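Local coordinates for DUF2235 domain-containing protein (PDB 4O5P) that probably hydrolyses phospholipids as the type VI secretion effector Tle1, attacking the membranes of target cells with an alpha/beta-hydrolase domain, at residues A[63-77]-A[108-122]. Residues are numbered along the deposited sequence; the frame is centred on the assembly and turned at random.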
loop_
_atom_site.group_PDB
_atom_site.type_symbol
_atom_site.label_atom_id
_atom_site.label_comp_id
_atom_site.label_asym_id
_atom_site.label_seq_id
_atom_site.Cartn_x
_atom_site.Cartn_y
_atom_site.Cartn_z
ATOM N N LYS A 63 23.012 -9.776 -24.549
ATOM C CA LYS A 63 22.247 -8.759 -23.822
ATOM C C LYS A 63 21.638 -9.305 -22.534
ATOM O O LYS A 63 21.204 -10.454 -22.480
ATOM C CB LYS A 63 21.151 -8.153 -24.710
ATOM C CG LYS A 63 20.071 -9.133 -25.147
ATOM C CD LYS A 63 19.054 -8.491 -26.091
ATOM C CE LYS A 63 17.908 -9.463 -26.376
ATOM N NZ LYS A 63 17.062 -9.074 -27.536
ATOM N N ALA A 64 21.617 -8.486 -21.486
ATOM C CA ALA A 64 20.827 -8.833 -20.313
ATOM C C ALA A 64 19.411 -8.345 -20.558
ATOM O O ALA A 64 19.182 -7.480 -21.414
ATOM C CB ALA A 64 21.403 -8.211 -19.068
ATOM N N ILE A 65 18.453 -8.915 -19.840
ATOM C CA ILE A 65 17.088 -8.413 -19.912
ATOM C C ILE A 65 16.848 -7.561 -18.675
ATOM O O ILE A 65 16.982 -8.049 -17.550
ATOM C CB ILE A 65 16.063 -9.566 -19.999
ATOM C CG1 ILE A 65 16.471 -10.517 -21.124
ATOM C CG2 ILE A 65 14.642 -9.026 -20.232
ATOM C CD1 ILE A 65 15.545 -11.669 -21.305
ATOM N N HIS A 66 16.533 -6.286 -18.883
ATOM C CA HIS A 66 16.358 -5.363 -17.764
ATOM C C HIS A 66 14.880 -5.030 -17.669
ATOM O O HIS A 66 14.274 -4.588 -18.652
ATOM C CB HIS A 66 17.191 -4.087 -17.961
ATOM C CG HIS A 66 18.676 -4.300 -17.894
ATOM N ND1 HIS A 66 19.393 -4.221 -16.714
ATOM C CD2 HIS A 66 19.585 -4.553 -18.868
ATOM C CE1 HIS A 66 20.672 -4.429 -16.963
ATOM N NE2 HIS A 66 20.818 -4.625 -18.263
ATOM N N ILE A 67 14.295 -5.260 -16.492
ATOM C CA ILE A 67 12.848 -5.151 -16.342
ATOM C C ILE A 67 12.466 -4.263 -15.167
ATOM O O ILE A 67 12.831 -4.543 -14.030
ATOM C CB ILE A 67 12.206 -6.518 -16.089
ATOM C CG1 ILE A 67 12.529 -7.501 -17.221
ATOM C CG2 ILE A 67 10.699 -6.376 -15.900
ATOM C CD1 ILE A 67 12.285 -8.958 -16.842
ATOM N N THR A 68 11.718 -3.203 -15.448
ATOM C CA THR A 68 11.113 -2.391 -14.391
ATOM C C THR A 68 9.639 -2.776 -14.202
ATOM O O THR A 68 8.887 -2.870 -15.184
ATOM C CB THR A 68 11.204 -0.897 -14.728
ATOM O OG1 THR A 68 12.574 -0.529 -14.952
ATOM C CG2 THR A 68 10.637 -0.057 -13.594
ATOM N N LEU A 69 9.233 -2.981 -12.943
ATOM C CA LEU A 69 7.853 -3.288 -12.560
ATOM C C LEU A 69 7.387 -2.311 -11.464
ATOM O O LEU A 69 8.021 -2.201 -10.428
ATOM C CB LEU A 69 7.784 -4.724 -12.030
ATOM C CG LEU A 69 6.448 -5.332 -11.621
ATOM C CD1 LEU A 69 5.442 -5.143 -12.726
ATOM C CD2 LEU A 69 6.595 -6.826 -11.319
ATOM N N GLY A 70 6.297 -1.595 -11.703
ATOM C CA GLY A 70 5.777 -0.650 -10.727
ATOM C C GLY A 70 4.383 -1.049 -10.278
ATOM O O GLY A 70 3.477 -1.168 -11.106
ATOM N N PHE A 71 4.223 -1.274 -8.970
ATOM C CA PHE A 71 2.931 -1.558 -8.365
ATOM C C PHE A 71 2.437 -0.295 -7.654
ATOM O O PHE A 71 2.999 0.125 -6.611
ATOM C CB PHE A 71 3.052 -2.668 -7.322
ATOM C CG PHE A 71 3.536 -3.990 -7.861
ATOM C CD1 PHE A 71 2.642 -4.900 -8.395
ATOM C CD2 PHE A 71 4.875 -4.347 -7.767
ATOM C CE1 PHE A 71 3.067 -6.130 -8.862
ATOM C CE2 PHE A 71 5.314 -5.581 -8.220
ATOM C CZ PHE A 71 4.404 -6.475 -8.770
ATOM N N ASP A 72 1.382 0.300 -8.211
ATOM C CA ASP A 72 0.864 1.571 -7.712
ATOM C C ASP A 72 0.097 1.385 -6.414
ATOM O O ASP A 72 -0.206 0.250 -6.005
ATOM C CB ASP A 72 -0.028 2.261 -8.745
ATOM C CG ASP A 72 0.105 3.772 -8.701
ATOM O OD1 ASP A 72 0.540 4.310 -7.648
ATOM O OD2 ASP A 72 -0.228 4.431 -9.717
ATOM N N GLY A 73 -0.220 2.501 -5.763
ATOM C CA GLY A 73 -0.776 2.442 -4.428
ATOM C C GLY A 73 -2.276 2.290 -4.377
ATOM O O GLY A 73 -2.948 2.192 -5.404
ATOM N N THR A 74 -2.786 2.276 -3.154
ATOM C CA THR A 74 -4.205 2.178 -2.875
ATOM C C THR A 74 -4.963 3.284 -3.590
ATOM O O THR A 74 -4.676 4.460 -3.388
ATOM C CB THR A 74 -4.429 2.332 -1.364
ATOM O OG1 THR A 74 -3.565 1.418 -0.672
ATOM C CG2 THR A 74 -5.880 2.056 -1.006
ATOM N N ASN A 75 -5.931 2.889 -4.416
ATOM C CA ASN A 75 -6.780 3.821 -5.162
ATOM C C ASN A 75 -6.017 4.690 -6.163
ATOM O O ASN A 75 -6.534 5.710 -6.626
ATOM C CB ASN A 75 -7.615 4.708 -4.225
ATOM C CG ASN A 75 -8.866 5.246 -4.896
ATOM O OD1 ASN A 75 -9.601 4.497 -5.552
ATOM N ND2 ASN A 75 -9.118 6.547 -4.741
ATOM N N ASN A 76 -4.788 4.294 -6.487
ATOM C CA ASN A 76 -4.038 4.974 -7.538
ATOM C C ASN A 76 -4.119 4.239 -8.869
ATOM O O ASN A 76 -3.747 3.057 -8.965
ATOM C CB ASN A 76 -2.567 5.094 -7.149
ATOM C CG ASN A 76 -2.368 5.821 -5.854
ATOM O OD1 ASN A 76 -2.144 5.203 -4.825
ATOM N ND2 ASN A 76 -2.448 7.147 -5.891
ATOM N N ASN A 77 -4.558 4.941 -9.906
ATOM C CA ASN A 77 -4.642 4.359 -11.243
ATOM C C ASN A 77 -4.124 5.380 -12.244
ATOM O O ASN A 77 -4.721 6.448 -12.391
ATOM C CB ASN A 77 -6.099 4.003 -11.553
ATOM C CG ASN A 77 -6.275 3.403 -12.927
ATOM O OD1 ASN A 77 -6.185 4.105 -13.932
ATOM N ND2 ASN A 77 -6.546 2.101 -12.981
ATOM N N SER A 108 13.130 -5.161 -27.834
ATOM C CA SER A 108 14.092 -5.973 -28.574
ATOM C C SER A 108 15.532 -5.682 -28.167
ATOM O O SER A 108 16.416 -6.517 -28.362
ATOM C CB SER A 108 13.922 -5.767 -30.078
ATOM O OG SER A 108 12.793 -6.477 -30.538
ATOM N N ARG A 109 15.771 -4.501 -27.600
ATOM C CA ARG A 109 17.079 -4.194 -27.031
ATOM C C ARG A 109 17.208 -4.647 -25.572
ATOM O O ARG A 109 18.234 -4.400 -24.928
ATOM C CB ARG A 109 17.394 -2.709 -27.165
ATOM C CG ARG A 109 17.448 -2.216 -28.609
ATOM C CD ARG A 109 18.599 -1.239 -28.779
ATOM N NE ARG A 109 18.324 -0.218 -29.786
ATOM C CZ ARG A 109 17.573 0.856 -29.568
ATOM N NH1 ARG A 109 17.004 1.042 -28.382
ATOM N NH2 ARG A 109 17.378 1.742 -30.537
ATOM N N GLY A 110 16.164 -5.301 -25.059
ATOM C CA GLY A 110 16.238 -5.985 -23.776
ATOM C C GLY A 110 15.736 -5.214 -22.567
ATOM O O GLY A 110 15.839 -5.688 -21.428
ATOM N N ILE A 111 15.201 -4.022 -22.800
ATOM C CA ILE A 111 14.641 -3.239 -21.714
ATOM C C ILE A 111 13.120 -3.205 -21.827
ATOM O O ILE A 111 12.580 -2.849 -22.882
ATOM C CB ILE A 111 15.212 -1.809 -21.699
ATOM C CG1 ILE A 111 16.731 -1.852 -21.566
ATOM C CG2 ILE A 111 14.617 -1.008 -20.545
ATOM C CD1 ILE A 111 17.377 -0.478 -21.580
ATOM N N PHE A 112 12.447 -3.576 -20.733
ATOM C CA PHE A 112 10.984 -3.662 -20.666
ATOM C C PHE A 112 10.489 -2.895 -19.444
ATOM O O PHE A 112 11.201 -2.801 -18.443
ATOM C CB PHE A 112 10.554 -5.122 -20.494
ATOM C CG PHE A 112 10.898 -5.998 -21.655
ATOM C CD1 PHE A 112 12.165 -6.558 -21.774
ATOM C CD2 PHE A 112 9.944 -6.280 -22.626
ATOM C CE1 PHE A 112 12.481 -7.370 -22.868
ATOM C CE2 PHE A 112 10.250 -7.087 -23.707
ATOM C CZ PHE A 112 11.515 -7.630 -23.834
ATOM N N LYS A 113 9.275 -2.351 -19.514
ATOM C CA LYS A 113 8.652 -1.773 -18.319
ATOM C C LYS A 113 7.170 -2.138 -18.234
ATOM O O LYS A 113 6.487 -2.290 -19.264
ATOM C CB LYS A 113 8.876 -0.251 -18.225
ATOM C CG LYS A 113 7.972 0.612 -19.085
ATOM C CD LYS A 113 8.450 2.064 -19.035
ATOM C CE LYS A 113 7.477 3.019 -19.716
ATOM N NZ LYS A 113 7.987 4.434 -19.700
ATOM N N TYR A 114 6.691 -2.302 -17.001
ATOM C CA TYR A 114 5.332 -2.742 -16.755
ATOM C C TYR A 114 4.731 -1.934 -15.615
ATOM O O TYR A 114 5.417 -1.633 -14.627
ATOM C CB TYR A 114 5.315 -4.228 -16.393
ATOM C CG TYR A 114 5.848 -5.134 -17.483
ATOM C CD1 TYR A 114 5.032 -5.550 -18.524
ATOM C CD2 TYR A 114 7.164 -5.584 -17.460
ATOM C CE1 TYR A 114 5.508 -6.397 -19.523
ATOM C CE2 TYR A 114 7.656 -6.418 -18.450
ATOM C CZ TYR A 114 6.819 -6.820 -19.480
ATOM O OH TYR A 114 7.301 -7.655 -20.460
ATOM N N TYR A 115 3.459 -1.577 -15.755
ATOM C CA TYR A 115 2.763 -0.813 -14.722
ATOM C C TYR A 115 1.572 -1.591 -14.220
ATOM O O TYR A 115 0.784 -2.103 -15.008
ATOM C CB TYR A 115 2.275 0.539 -15.269
ATOM C CG TYR A 115 1.325 1.244 -14.318
ATOM C CD1 TYR A 115 1.804 1.962 -13.223
ATOM C CD2 TYR A 115 -0.055 1.164 -14.497
ATOM C CE1 TYR A 115 0.936 2.594 -12.339
ATOM C CE2 TYR A 115 -0.927 1.784 -13.622
ATOM C CZ TYR A 115 -0.431 2.491 -12.548
ATOM O OH TYR A 115 -1.298 3.122 -11.691
ATOM N N CYS A 116 1.422 -1.669 -12.906
ATOM C CA CYS A 116 0.256 -2.314 -12.328
ATOM C C CYS A 116 -0.579 -1.297 -11.522
ATOM O O CYS A 116 -0.083 -0.726 -10.548
ATOM C CB CYS A 116 0.715 -3.474 -11.447
ATOM S SG CYS A 116 -0.612 -4.380 -10.656
ATOM N N PRO A 117 -1.848 -1.074 -11.926
ATOM C CA PRO A 117 -2.743 -0.174 -11.182
ATOM C C PRO A 117 -2.961 -0.600 -9.745
ATOM O O PRO A 117 -2.853 -1.780 -9.405
ATOM C CB PRO A 117 -4.077 -0.270 -11.941
ATOM C CG PRO A 117 -3.944 -1.439 -12.876
ATOM C CD PRO A 117 -2.490 -1.626 -13.137
ATOM N N GLY A 118 -3.305 0.367 -8.904
ATOM C CA GLY A 118 -3.548 0.083 -7.503
ATOM C C GLY A 118 -4.833 -0.685 -7.220
ATOM O O GLY A 118 -5.789 -0.660 -8.006
ATOM N N VAL A 119 -4.852 -1.365 -6.079
ATOM C CA VAL A 119 -6.047 -2.067 -5.632
ATOM C C VAL A 119 -7.169 -1.064 -5.465
ATOM O O VAL A 119 -6.929 0.096 -5.105
ATOM C CB VAL A 119 -5.824 -2.794 -4.301
ATOM C CG1 VAL A 119 -4.942 -4.009 -4.503
ATOM C CG2 VAL A 119 -5.230 -1.835 -3.257
ATOM N N GLY A 120 -8.393 -1.500 -5.744
ATOM C CA GLY A 120 -9.546 -0.622 -5.629
ATOM C C GLY A 120 -9.831 0.119 -6.920
ATOM O O GLY A 120 -10.814 0.865 -7.027
ATOM N N THR A 121 -8.945 -0.065 -7.896
ATOM C CA THR A 121 -9.143 0.500 -9.215
ATOM C C THR A 121 -9.226 -0.609 -10.249
ATOM O O THR A 121 -8.723 -1.721 -10.035
ATOM C CB THR A 121 -8.032 1.493 -9.596
ATOM O OG1 THR A 121 -6.837 0.779 -9.923
ATOM C CG2 THR A 121 -7.762 2.460 -8.448
ATOM N N VAL A 122 -9.879 -0.309 -11.366
ATOM C CA VAL A 122 -10.098 -1.292 -12.416
ATOM C C VAL A 122 -8.777 -1.801 -13.047
ATOM O O VAL A 122 -7.849 -1.014 -13.315
ATOM C CB VAL A 122 -11.050 -0.710 -13.483
ATOM C CG1 VAL A 122 -11.008 -1.512 -14.747
ATOM C CG2 VAL A 122 -12.486 -0.634 -12.928
HETATM O O HOH W 1 12.953 -0.593 -17.676
HETATM O O HOH W 2 -2.219 -1.445 -4.761
HETATM O O HOH W 3 -6.744 0.108 -15.508
#
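Tyr115 and Asp72 meet where two neighbouring parallel strands, 63-71 and 111-116, run out into loops, and they illustrate how one long side chain can fasten a strand end. From CB, Tyr115 sets CG anti to its backbone N (chi1 169°), which swings the ring along its own strand toward the loop of Asp72. CD1 passes the carbonyl of Gly70, with 4.1 Å to Gly70 O; further out, CE1 lies 3.4 Å from Asp72 OD2, which sits at the ring's edge, in its plane. At the tip, OH donates to the anti lone pair of Asp72 OD2 at 2.6 Å, the carboxylate standing 81° from the ring. The same OH is hydrogen-bonded to Asp78 N, while Asp72 OD1 takes Gly73 N and Ser90 OG, so the carboxylate is gripped at both oxygens.

Behind this pair the backbones bond regularly from His66 N to Gly110 O through to Asp72 N on Cys116 O. Beyond it the loops stay joined: Gly118 N reaches Asn76 O at 2.7 Å and Asn75 N reaches Val119 O at 3.0 Å. Gly118 CA comes to 3.0 Å from Gly73 O, an approach that leaves no room for a side chain.

Strand 225-236 pairs with the other edge of strand 63-71. Helix 139-162 packs on Ile65 and Tyr114, and helix 238-254 on Leu69 and Phe71. Thr74 OG1 is hydrogen-bonded to Ser237 OG, the probable nucleophile at the elbow between strand 225-236 and helix 238-254, placing these loops beside the presumed active site of the alpha/beta-hydrolase fold.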